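Local atomic coordinates of glycogen synthase (Cyanobacterium sp. CLg1, PDB entry 6GNF), a protein that belongs to the starch and bacterial glycogen synthase family of glycosyltransferases, built as two Rossmann-like domains facing each other in the GT-B arrangement. Residues G261-D266 and A293-L298; C265-T270 and V533-Q538; D366-A371 and V382-I387. All coordinates share one frame; numbering follows the deposited sequence.

Contact 1: residues G261-D266 and A293-L298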
ATOM      1  N   GLY A 261     -13.270   1.447  13.627  1.00 51.95           N
ATOM      2  CA  GLY A 261     -11.873   1.352  14.031  1.00 49.83           C
ATOM      3  C   GLY A 261     -11.314   2.685  14.488  1.00 52.64           C
ATOM      4  O   GLY A 261     -10.606   2.769  15.505  1.00 52.56           O
ATOM      5  N   PHE A 262     -11.600   3.742  13.734  1.00 54.26           N
ATOM      6  CA  PHE A 262     -11.187   5.087  14.143  1.00 58.01           C
ATOM      7  C   PHE A 262     -11.773   5.465  15.490  1.00 57.38           C
ATOM      8  O   PHE A 262     -11.090   6.057  16.324  1.00 58.61           O
ATOM      9  CB  PHE A 262     -11.605   6.154  13.122  1.00 61.14           C
ATOM     10  CG  PHE A 262     -10.698   6.264  11.931  1.00 66.09           C
ATOM     11  CD1 PHE A 262      -9.345   5.937  12.006  1.00 73.59           C
ATOM     12  CD2 PHE A 262     -11.195   6.721  10.729  1.00 67.93           C
ATOM     13  CE1 PHE A 262      -8.521   6.052  10.896  1.00 74.91           C
ATOM     14  CE2 PHE A 262     -10.379   6.849   9.620  1.00 69.72           C
ATOM     15  CZ  PHE A 262      -9.039   6.514   9.704  1.00 75.02           C
ATOM     16  N   LEU A 263     -13.043   5.132  15.695  1.00 55.69           N
ATOM     17  CA  LEU A 263     -13.745   5.537  16.907  1.00 54.82           C
ATOM     18  C   LEU A 263     -13.350   4.724  18.134  1.00 55.16           C
ATOM     19  O   LEU A 263     -13.651   5.122  19.250  1.00 56.92           O
ATOM     20  CB  LEU A 263     -15.264   5.455  16.703  1.00 54.76           C
ATOM     21  CG  LEU A 263     -15.852   6.467  15.714  1.00 56.07           C
ATOM     22  CD1 LEU A 263     -17.317   6.163  15.430  1.00 56.85           C
ATOM     23  CD2 LEU A 263     -15.694   7.888  16.228  1.00 56.87           C
ATOM     24  N   ASN A 264     -12.692   3.583  17.945  1.00 52.14           N
ATOM     25  CA  ASN A 264     -12.371   2.710  19.065  1.00 52.92           C
ATOM     26  C   ASN A 264     -10.887   2.545  19.354  1.00 53.24           C
ATOM     27  O   ASN A 264     -10.539   2.017  20.411  1.00 53.62           O
ATOM     28  CB  ASN A 264     -13.031   1.340  18.864  1.00 52.88           C
ATOM     29  CG  ASN A 264     -14.506   1.354  19.215  1.00 57.44           C
ATOM     30  OD1 ASN A 264     -14.875   1.169  20.368  1.00 60.18           O
ATOM     31  ND2 ASN A 264     -15.357   1.589  18.225  1.00 59.97           N
ATOM     32  N   CYS A 265     -10.020   3.021  18.466  1.00 52.43           N
ATOM     33  CA  CYS A 265      -8.587   2.874  18.688  1.00 52.62           C
ATOM     34  C   CYS A 265      -8.113   3.908  19.695  1.00 53.77           C
ATOM     35  O   CYS A 265      -8.825   4.863  20.000  1.00 57.11           O
ATOM     36  CB  CYS A 265      -7.802   3.016  17.379  1.00 52.13           C
ATOM     37  SG  CYS A 265      -7.823   4.687  16.678  1.00 56.48           S
ATOM     38  N   ASP A 266      -6.901   3.725  20.193  1.00 52.76           N
ATOM     39  CA  ASP A 266      -6.281   4.706  21.078  1.00 55.28           C
ATOM     40  C   ASP A 266      -5.622   5.822  20.283  1.00 55.38           C
ATOM     41  O   ASP A 266      -5.516   6.942  20.762  1.00 57.75           O
ATOM     42  CB  ASP A 266      -5.258   4.028  21.988  1.00 56.14           C
ATOM     43  CG  ASP A 266      -5.908   3.066  22.944  1.00 56.36           C
ATOM     44  OD1 ASP A 266      -6.837   3.523  23.645  1.00 59.73           O
ATOM     45  OD2 ASP A 266      -5.550   1.876  22.961  1.00 55.63           O
ATOM     46  N   ALA A 293     -12.271  11.380  11.205  1.00 62.46           N
ATOM     47  CA  ALA A 293     -10.822  11.557  11.328  1.00 60.74           C
ATOM     48  C   ALA A 293     -10.459  12.808  12.130  1.00 62.97           C
ATOM     49  O   ALA A 293      -9.591  12.744  13.004  1.00 61.48           O
ATOM     50  CB  ALA A 293     -10.179  11.604   9.951  1.00 61.07           C
ATOM     51  N   ARG A 294     -11.145  13.919  11.850  1.00 66.12           N
ATOM     52  CA  ARG A 294     -11.006  15.146  12.639  1.00 71.22           C
ATOM     53  C   ARG A 294     -11.343  14.938  14.105  1.00 71.48           C
ATOM     54  O   ARG A 294     -10.648  15.426  14.982  1.00 74.65           O
ATOM     55  CB  ARG A 294     -11.932  16.244  12.129  1.00 76.71           C
ATOM     56  CG  ARG A 294     -11.393  17.015  10.957  1.00 80.99           C
ATOM     57  CD  ARG A 294     -12.156  18.311  10.777  1.00 86.66           C
ATOM     58  NE  ARG A 294     -13.593  18.120  10.554  1.00 92.77           N
ATOM     59  CZ  ARG A 294     -14.163  17.840   9.377  1.00 96.76           C
ATOM     60  NH1 ARG A 294     -13.435  17.686   8.271  1.00 95.58           N
ATOM     61  NH2 ARG A 294     -15.483  17.699   9.307  1.00 99.11           N
ATOM     62  N   ASP A 295     -12.482  14.307  14.351  1.00 71.34           N
ATOM     63  CA  ASP A 295     -12.946  14.040  15.700  1.00 72.49           C
ATOM     64  C   ASP A 295     -11.902  13.253  16.492  1.00 71.63           C
ATOM     65  O   ASP A 295     -11.574  13.611  17.618  1.00 71.83           O
ATOM     66  CB  ASP A 295     -14.263  13.260  15.633  1.00 75.78           C
ATOM     67  CG  ASP A 295     -14.847  12.963  16.996  1.00 79.18           C
ATOM     68  OD1 ASP A 295     -14.767  13.818  17.902  1.00 84.81           O
ATOM     69  OD2 ASP A 295     -15.406  11.853  17.155  1.00 80.78           O
ATOM     70  N   VAL A 296     -11.361  12.208  15.880  1.00 68.35           N
ATOM     71  CA  VAL A 296     -10.433  11.309  16.555  1.00 65.99           C
ATOM     72  C   VAL A 296      -9.000  11.851  16.544  1.00 65.35           C
ATOM     73  O   VAL A 296      -8.228  11.560  17.461  1.00 64.12           O
ATOM     74  CB  VAL A 296     -10.519   9.913  15.906  1.00 66.54           C
ATOM     75  CG1 VAL A 296      -9.308   9.048  16.227  1.00 68.87           C
ATOM     76  CG2 VAL A 296     -11.802   9.232  16.353  1.00 65.71           C
ATOM     77  N   GLY A 297      -8.668  12.685  15.552  1.00 63.92           N
ATOM     78  CA  GLY A 297      -7.297  13.136  15.360  1.00 62.52           C
ATOM     79  C   GLY A 297      -6.518  12.108  14.563  1.00 61.02           C
ATOM     80  O   GLY A 297      -6.576  10.912  14.845  1.00 59.32           O
ATOM     81  N   LEU A 298      -5.801  12.575  13.548  1.00 61.46           N
ATOM     82  CA  LEU A 298      -5.074  11.717  12.631  1.00 61.63           C
ATOM     83  C   LEU A 298      -3.725  12.357  12.318  1.00 64.22           C
ATOM     84  O   LEU A 298      -3.668  13.471  11.829  1.00 66.65           O
ATOM     85  CB  LEU A 298      -5.884  11.530  11.340  1.00 60.21           C
ATOM     86  CG  LEU A 298      -5.284  10.665  10.229  1.00 57.70           C
ATOM     87  CD1 LEU A 298      -5.104   9.227  10.699  1.00 56.44           C
ATOM     88  CD2 LEU A 298      -6.171  10.705   8.999  1.00 58.64           C
TER

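Contact 2: residues C265-T270 and V533-Q538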
ATOM      1  N   CYS A 265     -10.020   3.021  18.466  1.00 52.43           N
ATOM      2  CA  CYS A 265      -8.587   2.874  18.688  1.00 52.62           C
ATOM      3  C   CYS A 265      -8.113   3.908  19.695  1.00 53.77           C
ATOM      4  O   CYS A 265      -8.825   4.863  20.000  1.00 57.11           O
ATOM      5  CB  CYS A 265      -7.802   3.016  17.379  1.00 52.13           C
ATOM      6  SG  CYS A 265      -7.823   4.687  16.678  1.00 56.48           S
ATOM      7  N   ASP A 266      -6.901   3.725  20.193  1.00 52.76           N
ATOM      8  CA  ASP A 266      -6.281   4.706  21.078  1.00 55.28           C
ATOM      9  C   ASP A 266      -5.622   5.822  20.283  1.00 55.38           C
ATOM     10  O   ASP A 266      -5.516   6.942  20.762  1.00 57.75           O
ATOM     11  CB  ASP A 266      -5.258   4.028  21.988  1.00 56.14           C
ATOM     12  CG  ASP A 266      -5.908   3.066  22.944  1.00 56.36           C
ATOM     13  OD1 ASP A 266      -6.837   3.523  23.645  1.00 59.73           O
ATOM     14  OD2 ASP A 266      -5.550   1.876  22.961  1.00 55.63           O
ATOM     15  N   GLN A 267      -5.171   5.524  19.069  1.00 53.58           N
ATOM     16  CA  GLN A 267      -4.627   6.561  18.204  1.00 54.94           C
ATOM     17  C   GLN A 267      -4.665   6.156  16.742  1.00 52.68           C
ATOM     18  O   GLN A 267      -4.421   4.991  16.405  1.00 50.92           O
ATOM     19  CB  GLN A 267      -3.193   6.910  18.598  1.00 55.50           C
ATOM     20  CG  GLN A 267      -2.664   8.128  17.860  1.00 57.23           C
ATOM     21  CD  GLN A 267      -1.547   8.835  18.586  1.00 58.35           C
ATOM     22  OE1 GLN A 267      -1.174   8.464  19.705  1.00 60.60           O
ATOM     23  NE2 GLN A 267      -1.029   9.878  17.966  1.00 58.52           N
ATOM     24  N   ALA A 268      -4.976   7.126  15.890  1.00 52.74           N
ATOM     25  CA  ALA A 268      -5.078   6.900  14.459  1.00 53.33           C
ATOM     26  C   ALA A 268      -3.903   7.568  13.764  1.00 52.81           C
ATOM     27  O   ALA A 268      -3.604   8.725  14.024  1.00 57.81           O
ATOM     28  CB  ALA A 268      -6.390   7.458  13.944  1.00 55.60           C
ATOM     29  N   LEU A 269      -3.195   6.799  12.939  1.00 52.85           N
ATOM     30  CA  LEU A 269      -2.049   7.290  12.180  1.00 52.44           C
ATOM     31  C   LEU A 269      -2.233   6.993  10.706  1.00 51.29           C
ATOM     32  O   LEU A 269      -3.018   6.120  10.313  1.00 48.97           O
ATOM     33  CB  LEU A 269      -0.762   6.601  12.638  1.00 52.93           C
ATOM     34  CG  LEU A 269      -0.334   6.742  14.097  1.00 54.13           C
ATOM     35  CD1 LEU A 269       0.893   5.896  14.377  1.00 54.08           C
ATOM     36  CD2 LEU A 269      -0.054   8.195  14.427  1.00 55.43           C
ATOM     37  N   THR A 270      -1.474   7.701   9.876  1.00 52.03           N
ATOM     38  CA  THR A 270      -1.422   7.375   8.454  1.00 53.12           C
ATOM     39  C   THR A 270      -0.016   7.601   7.874  1.00 54.62           C
ATOM     40  O   THR A 270       0.918   7.927   8.615  1.00 54.37           O
ATOM     41  CB  THR A 270      -2.521   8.113   7.664  1.00 53.95           C
ATOM     42  OG1 THR A 270      -2.611   7.555   6.345  1.00 53.73           O
ATOM     43  CG2 THR A 270      -2.249   9.604   7.597  1.00 54.72           C
ATOM     44  N   VAL A 533       8.049   5.171  17.336  1.00 56.75           N
ATOM     45  CA  VAL A 533       8.458   4.845  18.701  1.00 59.70           C
ATOM     46  C   VAL A 533       8.012   5.940  19.665  1.00 62.72           C
ATOM     47  O   VAL A 533       7.525   5.643  20.747  1.00 63.28           O
ATOM     48  CB  VAL A 533       9.987   4.632  18.816  1.00 59.57           C
ATOM     49  CG1 VAL A 533      10.433   4.572  20.267  1.00 59.89           C
ATOM     50  CG2 VAL A 533      10.395   3.356  18.105  1.00 58.28           C
ATOM     51  N   ASP A 534       8.188   7.204  19.281  1.00 66.89           N
ATOM     52  CA  ASP A 534       7.736   8.325  20.125  1.00 71.52           C
ATOM     53  C   ASP A 534       6.247   8.286  20.404  1.00 68.68           C
ATOM     54  O   ASP A 534       5.823   8.452  21.545  1.00 68.77           O
ATOM     55  CB  ASP A 534       8.085   9.668  19.493  1.00 77.29           C
ATOM     56  CG  ASP A 534       9.557  10.009  19.642  1.00 84.37           C
ATOM     57  OD1 ASP A 534      10.293   9.192  20.243  1.00 90.32           O
ATOM     58  OD2 ASP A 534       9.983  11.091  19.170  1.00 87.44           O
ATOM     59  N   ILE A 535       5.460   8.083  19.356  1.00 65.64           N
ATOM     60  CA  ILE A 535       4.017   7.953  19.503  1.00 63.28           C
ATOM     61  C   ILE A 535       3.663   6.759  20.382  1.00 62.29           C
ATOM     62  O   ILE A 535       2.849   6.902  21.294  1.00 60.55           O
ATOM     63  CB  ILE A 535       3.327   7.895  18.126  1.00 62.77           C
ATOM     64  CG1 ILE A 535       3.246   9.315  17.561  1.00 64.97           C
ATOM     65  CG2 ILE A 535       1.925   7.312  18.227  1.00 62.25           C
ATOM     66  CD1 ILE A 535       3.116   9.379  16.064  1.00 64.81           C
ATOM     67  N   PHE A 536       4.315   5.619  20.150  1.00 61.76           N
ATOM     68  CA  PHE A 536       4.065   4.418  20.950  1.00 59.75           C
ATOM     69  C   PHE A 536       4.398   4.643  22.420  1.00 60.59           C
ATOM     70  O   PHE A 536       3.637   4.234  23.293  1.00 59.78           O
ATOM     71  CB  PHE A 536       4.858   3.208  20.429  1.00 58.72           C
ATOM     72  CG  PHE A 536       4.455   2.732  19.053  1.00 56.11           C
ATOM     73  CD1 PHE A 536       3.191   2.975  18.530  1.00 54.07           C
ATOM     74  CD2 PHE A 536       5.353   2.003  18.287  1.00 56.56           C
ATOM     75  CE1 PHE A 536       2.849   2.518  17.265  1.00 53.07           C
ATOM     76  CE2 PHE A 536       5.012   1.540  17.023  1.00 55.10           C
ATOM     77  CZ  PHE A 536       3.756   1.796  16.511  1.00 51.96           C
ATOM     78  N   GLU A 537       5.507   5.318  22.693  1.00 63.60           N
ATOM     79  CA  GLU A 537       5.924   5.571  24.076  1.00 69.77           C
ATOM     80  C   GLU A 537       4.945   6.464  24.832  1.00 71.78           C
ATOM     81  O   GLU A 537       4.764   6.298  26.035  1.00 73.44           O
ATOM     82  CB  GLU A 537       7.335   6.154  24.134  1.00 74.29           C
ATOM     83  CG  GLU A 537       8.413   5.078  24.078  1.00 79.41           C
ATOM     84  CD  GLU A 537       9.809   5.616  23.793  1.00 88.17           C
ATOM     85  OE1 GLU A 537       9.999   6.856  23.662  1.00 92.73           O
ATOM     86  OE2 GLU A 537      10.731   4.779  23.679  1.00 94.21           O
ATOM     87  N   GLN A 538       4.330   7.413  24.132  1.00 73.27           N
ATOM     88  CA  GLN A 538       3.299   8.273  24.723  1.00 75.25           C
ATOM     89  C   GLN A 538       2.043   7.495  25.093  1.00 75.47           C
ATOM     90  O   GLN A 538       1.400   7.786  26.100  1.00 78.18           O
ATOM     91  CB  GLN A 538       2.924   9.411  23.769  1.00 77.40           C
ATOM     92  CG  GLN A 538       3.952  10.515  23.575  1.00 82.40           C
ATOM     93  CD  GLN A 538       4.638  10.914  24.862  1.00 88.83           C
ATOM     94  OE1 GLN A 538       4.119  11.722  25.636  1.00 94.56           O
ATOM     95  NE2 GLN A 538       5.790  10.319  25.119  1.00 90.50           N
TER
HETATM   96  O   HOH W   1       0.806   8.681  21.363  1.00 56.37           O

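Contact 3: residues D366-A371 and V382-I387. With ADP (adenosine-5'-diphosphate), chain F.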
ATOM      1  N   ASP A 366      -4.517   5.357 -17.178  1.00 70.71           N
ATOM      2  CA  ASP A 366      -5.413   5.759 -18.273  1.00 74.61           C
ATOM      3  C   ASP A 366      -5.056   7.133 -18.862  1.00 74.32           C
ATOM      4  O   ASP A 366      -5.248   7.366 -20.055  1.00 77.04           O
ATOM      5  CB  ASP A 366      -6.893   5.697 -17.842  1.00 76.08           C
ATOM      6  CG  ASP A 366      -7.245   6.680 -16.722  1.00 77.73           C
ATOM      7  OD1 ASP A 366      -6.442   6.874 -15.774  1.00 75.97           O
ATOM      8  OD2 ASP A 366      -8.355   7.249 -16.783  1.00 80.67           O
ATOM      9  N   VAL A 367      -4.526   8.017 -18.020  1.00 73.19           N
ATOM     10  CA  VAL A 367      -4.065   9.341 -18.443  1.00 74.17           C
ATOM     11  C   VAL A 367      -2.853   9.228 -19.369  1.00 75.86           C
ATOM     12  O   VAL A 367      -2.774   9.922 -20.398  1.00 76.76           O
ATOM     13  CB  VAL A 367      -3.692  10.222 -17.225  1.00 72.45           C
ATOM     14  CG1 VAL A 367      -3.080  11.543 -17.667  1.00 72.87           C
ATOM     15  CG2 VAL A 367      -4.910  10.453 -16.337  1.00 71.34           C
ATOM     16  N   ILE A 368      -1.917   8.345 -19.017  1.00 74.74           N
ATOM     17  CA  ILE A 368      -0.694   8.179 -19.809  1.00 75.89           C
ATOM     18  C   ILE A 368      -1.039   7.668 -21.203  1.00 77.27           C
ATOM     19  O   ILE A 368      -0.568   8.212 -22.201  1.00 78.78           O
ATOM     20  CB  ILE A 368       0.321   7.221 -19.145  1.00 74.63           C
ATOM     21  CG1 ILE A 368       0.731   7.735 -17.762  1.00 73.15           C
ATOM     22  CG2 ILE A 368       1.568   7.083 -20.014  1.00 75.83           C
ATOM     23  CD1 ILE A 368       1.589   6.766 -16.975  1.00 72.49           C
ATOM     24  N   ILE A 369      -1.890   6.649 -21.261  1.00 77.68           N
ATOM     25  CA  ILE A 369      -2.311   6.070 -22.531  1.00 81.01           C
ATOM     26  C   ILE A 369      -3.049   7.099 -23.391  1.00 82.49           C
ATOM     27  O   ILE A 369      -2.785   7.212 -24.585  1.00 85.03           O
ATOM     28  CB  ILE A 369      -3.182   4.817 -22.310  1.00 82.40           C
ATOM     29  CG1 ILE A 369      -2.317   3.680 -21.758  1.00 82.49           C
ATOM     30  CG2 ILE A 369      -3.850   4.374 -23.608  1.00 84.63           C
ATOM     31  CD1 ILE A 369      -3.109   2.548 -21.139  1.00 84.29           C
ATOM     32  N   ALA A 370      -3.952   7.855 -22.775  1.00 81.64           N
ATOM     33  CA  ALA A 370      -4.715   8.880 -23.489  1.00 83.31           C
ATOM     34  C   ALA A 370      -3.835  10.047 -23.947  1.00 84.62           C
ATOM     35  O   ALA A 370      -4.188  10.754 -24.892  1.00 88.38           O
ATOM     36  CB  ALA A 370      -5.857   9.393 -22.626  1.00 82.66           C
ATOM     37  N   ALA A 371      -2.690  10.237 -23.293  1.00 82.77           N
ATOM     38  CA  ALA A 371      -1.799  11.359 -23.594  1.00 83.75           C
ATOM     39  C   ALA A 371      -0.924  11.142 -24.827  1.00 85.79           C
ATOM     40  O   ALA A 371      -0.273  12.083 -25.283  1.00 87.06           O
ATOM     41  CB  ALA A 371      -0.916  11.658 -22.390  1.00 81.55           C
ATOM     42  N   VAL A 382       8.549   6.597 -23.350  1.00 77.26           N
ATOM     43  CA  VAL A 382       7.693   6.237 -22.223  1.00 76.15           C
ATOM     44  C   VAL A 382       7.580   4.726 -22.112  1.00 75.65           C
ATOM     45  O   VAL A 382       7.279   4.041 -23.086  1.00 78.33           O
ATOM     46  CB  VAL A 382       6.265   6.813 -22.360  1.00 76.71           C
ATOM     47  CG1 VAL A 382       5.421   6.437 -21.149  1.00 75.22           C
ATOM     48  CG2 VAL A 382       6.309   8.324 -22.530  1.00 78.59           C
ATOM     49  N   VAL A 383       7.814   4.214 -20.913  1.00 74.24           N
ATOM     50  CA  VAL A 383       7.652   2.797 -20.635  1.00 73.79           C
ATOM     51  C   VAL A 383       6.630   2.655 -19.520  1.00 71.49           C
ATOM     52  O   VAL A 383       6.709   3.366 -18.519  1.00 69.25           O
ATOM     53  CB  VAL A 383       8.986   2.152 -20.225  1.00 73.56           C
ATOM     54  CG1 VAL A 383       8.790   0.682 -19.900  1.00 72.97           C
ATOM     55  CG2 VAL A 383      10.006   2.319 -21.343  1.00 76.71           C
ATOM     56  N   ILE A 384       5.662   1.758 -19.712  1.00 72.63           N
ATOM     57  CA  ILE A 384       4.546   1.599 -18.780  1.00 71.66           C
ATOM     58  C   ILE A 384       4.377   0.138 -18.370  1.00 70.01           C
ATOM     59  O   ILE A 384       4.170  -0.728 -19.215  1.00 71.92           O
ATOM     60  CB  ILE A 384       3.224   2.080 -19.411  1.00 73.43           C
ATOM     61  CG1 ILE A 384       3.402   3.421 -20.120  1.00 75.06           C
ATOM     62  CG2 ILE A 384       2.145   2.198 -18.346  1.00 72.47           C
ATOM     63  CD1 ILE A 384       2.244   3.783 -21.022  1.00 78.59           C
ATOM     64  N   LEU A 385       4.465  -0.127 -17.073  1.00 68.95           N
ATOM     65  CA  LEU A 385       4.360  -1.481 -16.542  1.00 69.33           C
ATOM     66  C   LEU A 385       3.253  -1.551 -15.491  1.00 67.60           C
ATOM     67  O   LEU A 385       3.305  -0.840 -14.495  1.00 64.32           O
ATOM     68  CB  LEU A 385       5.700  -1.902 -15.926  1.00 69.69           C
ATOM     69  CG  LEU A 385       5.755  -3.258 -15.207  1.00 70.35           C
ATOM     70  CD1 LEU A 385       5.536  -4.401 -16.192  1.00 72.14           C
ATOM     71  CD2 LEU A 385       7.077  -3.425 -14.470  1.00 70.59           C
ATOM     72  N   GLY A 386       2.280  -2.438 -15.699  1.00 69.70           N
ATOM     73  CA  GLY A 386       1.159  -2.586 -14.767  1.00 68.71           C
ATOM     74  C   GLY A 386       0.149  -3.666 -15.120  1.00 71.38           C
ATOM     75  O   GLY A 386       0.090  -4.126 -16.254  1.00 74.34           O
ATOM     76  N   ILE A 387      -0.646  -4.063 -14.129  1.00 72.81           N
ATOM     77  CA  ILE A 387      -1.778  -4.976 -14.324  1.00 77.34           C
ATOM     78  C   ILE A 387      -3.050  -4.457 -13.635  1.00 78.18           C
ATOM     79  O   ILE A 387      -2.978  -3.747 -12.631  1.00 74.05           O
ATOM     80  CB  ILE A 387      -1.466  -6.398 -13.803  1.00 76.84           C
ATOM     81  CG1 ILE A 387      -0.986  -6.366 -12.348  1.00 75.39           C
ATOM     82  CG2 ILE A 387      -0.423  -7.054 -14.685  1.00 78.23           C
ATOM     83  CD1 ILE A 387      -1.107  -7.696 -11.638  1.00 75.37           C
TER
HETATM   84  PB  ADP F 601       0.232   0.945  -4.158  1.00 64.14           P
HETATM   85  O1B ADP F 601      -0.784   2.053  -4.056  1.00 64.43           O
HETATM   86  O2B ADP F 601       0.665   0.404  -2.823  1.00 64.53           O
HETATM   87  O3B ADP F 601      -0.107  -0.088  -5.198  1.00 60.91           O
HETATM   88  PA  ADP F 601       2.935   1.934  -3.983  1.00 84.47           P
HETATM   89  O1A ADP F 601       2.735   2.349  -2.531  1.00 69.12           O
HETATM   90  O2A ADP F 601       3.801   2.765  -4.920  1.00 82.66           O
HETATM   91  O3A ADP F 601       1.518   1.728  -4.742  1.00 74.64           O
HETATM   92  O5' ADP F 601       3.509   0.423  -4.007  1.00 84.56           O
HETATM   93  C5' ADP F 601       3.363  -0.418  -5.158  1.00 81.96           C
HETATM   94  C4' ADP F 601       4.586  -1.324  -5.232  1.00 81.16           C
HETATM   95  O4' ADP F 601       4.408  -2.396  -6.159  1.00 75.86           O
HETATM   96  C3' ADP F 601       5.796  -0.544  -5.704  1.00 81.16           C
HETATM   97  O3' ADP F 601       6.909  -0.936  -4.894  1.00 85.18           O
HETATM   98  C2' ADP F 601       5.963  -0.936  -7.155  1.00 76.78           C
HETATM   99  O2' ADP F 601       7.352  -0.956  -7.468  1.00 80.62           O
HETATM  100  C1' ADP F 601       5.335  -2.315  -7.243  1.00 75.05           C
HETATM  101  N9  ADP F 601       4.585  -2.627  -8.491  1.00 73.68           N
HETATM  102  C8  ADP F 601       3.375  -2.146  -8.850  1.00 74.67           C
HETATM  103  N7  ADP F 601       2.969  -2.670 -10.039  1.00 71.25           N
HETATM  104  C5  ADP F 601       3.928  -3.518 -10.451  1.00 70.72           C
HETATM  105  C6  ADP F 601       4.153  -4.405 -11.611  1.00 69.42           C
HETATM  106  N6  ADP F 601       3.247  -4.499 -12.603  1.00 72.60           N
HETATM  107  N1  ADP F 601       5.297  -5.120 -11.655  1.00 70.28           N
HETATM  108  C2  ADP F 601       6.225  -5.049 -10.687  1.00 70.62           C
HETATM  109  N3  ADP F 601       6.081  -4.263  -9.604  1.00 72.08           N
HETATM  110  C4  ADP F 601       4.982  -3.493  -9.426  1.00 71.99           C

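Contact 1: residues G261-D266 and A293-L298
Val-296 lies against the backbone of Phe-262, both methyl groups set against its carbonyl oxygen. CG2 is 3.3 Å from Phe-262 O and CG1 is 3.5 Å from the same oxygen, so the branched end of the valine covers a carbonyl near the C-terminal end of helix 257-264. The valine holds CG1 anti to its own backbone nitrogen (chi1 162°), which leaves CG2 as the methyl that also meets the leucine next door. This is the dense part of the contact. Just inside it the Phe-262 ring runs down onto Met-198 and Ala-268, residues of the central sheet, while CB of Phe-262 stays 4.5 Å from Val-296 CG2.

The outer side is looser. Leu-263 crosses Val-296 at about a right angle and offers only its CD2, 4.1 Å from Val-296 CG2. The same methyl sits 4.1 Å from OD2 of Asp-295, whose carboxylate belongs to the solvent side. Farther out, Arg-294 turns from the contact to pair with Asp-290.

Helix 290-296 ends directly behind the valine: Gly-297 N bonds to Ala-293 O at 2.7 Å, and the glycine then leaves helical geometry with a positive phi (84°), sending the chain into edge strand 298-300. Two helices are thus packed side by side, near their C-terminal ends, on one face of the N-terminal domain sheet. Their direct meeting relies on van der Waals contact between methyl groups and a backbone carbonyl, with a carboxylate oxygen at the rim. Shape and exclusion of water probably matter most in the inner part, at Phe-262, and the outer rim adds little directional bonding.

Contact 2: residues C265-T270 and V533-Q538
Gln-267 OE1 and the backbone O of Ile-535 are joined through one water molecule, which donates to both. The water oxygen is 2.6 Å from Gln-267 OE1 and 2.7 Å from Ile-535 O, so both of its hydrogens are spent on linking a strand side chain to a helix carbonyl. The link is consistent with the amide rotation that puts the oxygen, rather than the nitrogen, at the water.

The glutamine gets there by stretching out: CG is anti to the backbone N (chi1 -171°) and the chain stays extended beyond it. Across the flat of its amide lies a methyl group, CG2 of Ile-535, 3.6 Å from Gln-267 OE1, 3.8 Å from Gln-267 CD and 3.9 Å from Gln-267 NE2. Nearly equidistant from the three and well off their plane, this methyl packs on a face of the amide, while the amide oxygen meets the water.

The other branch of Ile-535 serves the next inward-facing residue. Its CD1 meets CD2 of Leu-269 tip to tip at 3.8 Å, a purely apolar touch in the buried part of the contact. The side chains bridge backbones whose nearest CA atoms, of Gln-267 and Ile-535, are 8.9 Å apart.

Strand 267-270 runs parallel between strands 195-200 and 298-300, and the C-terminal helix 526-540 lies over the face of the sheet from which Gln-267 and Leu-269 project. Tyr-532 and Leu-539 of that helix extend the cover to Leu-269 and Gln-267 respectively. Ile-535 also touches Ile-301, just past the edge strand, and Phe-536 packs on Leu-22 beside strand 23-27.

Contact 3: residues D366-A371 and V382-I387
Ile-368 keeps its CG2 methyl anti to the backbone N (chi1, measured to CG1, is -59°), and Ile-384 at chi1 -45° sends CG1 and the extended CD1 out to meet it. The result is a close touch, Ile-368 CG2 to Ile-384 CD1 at 3.5 Å, with the two side chains lying antiparallel alongside each other. The same methyl of Ile-368 reaches a second strand residue, CG1 of Val-382, at 4.1 Å, so one methyl from the helix spans two residues of the same strand face. Phe-355 touches both isoleucines from the neighbouring strand.

Strands 352-356 and 381-385 are parallel neighbours, and helix 365-370 belongs to the connection between them: a beta-alpha-beta crossover of the C-terminal Rossmann-like domain. Asp-366, on the far side of the helix, forms a salt bridge with Arg-432.

At its C-terminal end the strand opens into the adenosine-5'-diphosphate pocket. Leu-385, on the face turned from the helix, places CD2 3.7 Å from N1 of the adenine, and Gly-386 brings its CA to 3.6 Å from the adenine N6.

How the contacts relate
From the N terminus, contact 1 opens first, at 261-266, and closes a short loop at 293-298, bringing two helices together beside the N-terminal domain sheet. Contact 2 begins at the overlapping segment 265-270, sharing Cys-265 and Asp-266, but closes only at 533-538, tying the C-terminal helix back to that sheet. The two touch directly: Leu-298 CD1 and Phe-262 CD1 both pack on strand 267-270. Contact 3, between 366-371 and 382-387, follows contact 1 in series and falls within the long span of contact 2. It joins a helix to a strand within the other Rossmann-like domain, across the molecule's centre, its own centre about 38 Å from that of contact 2.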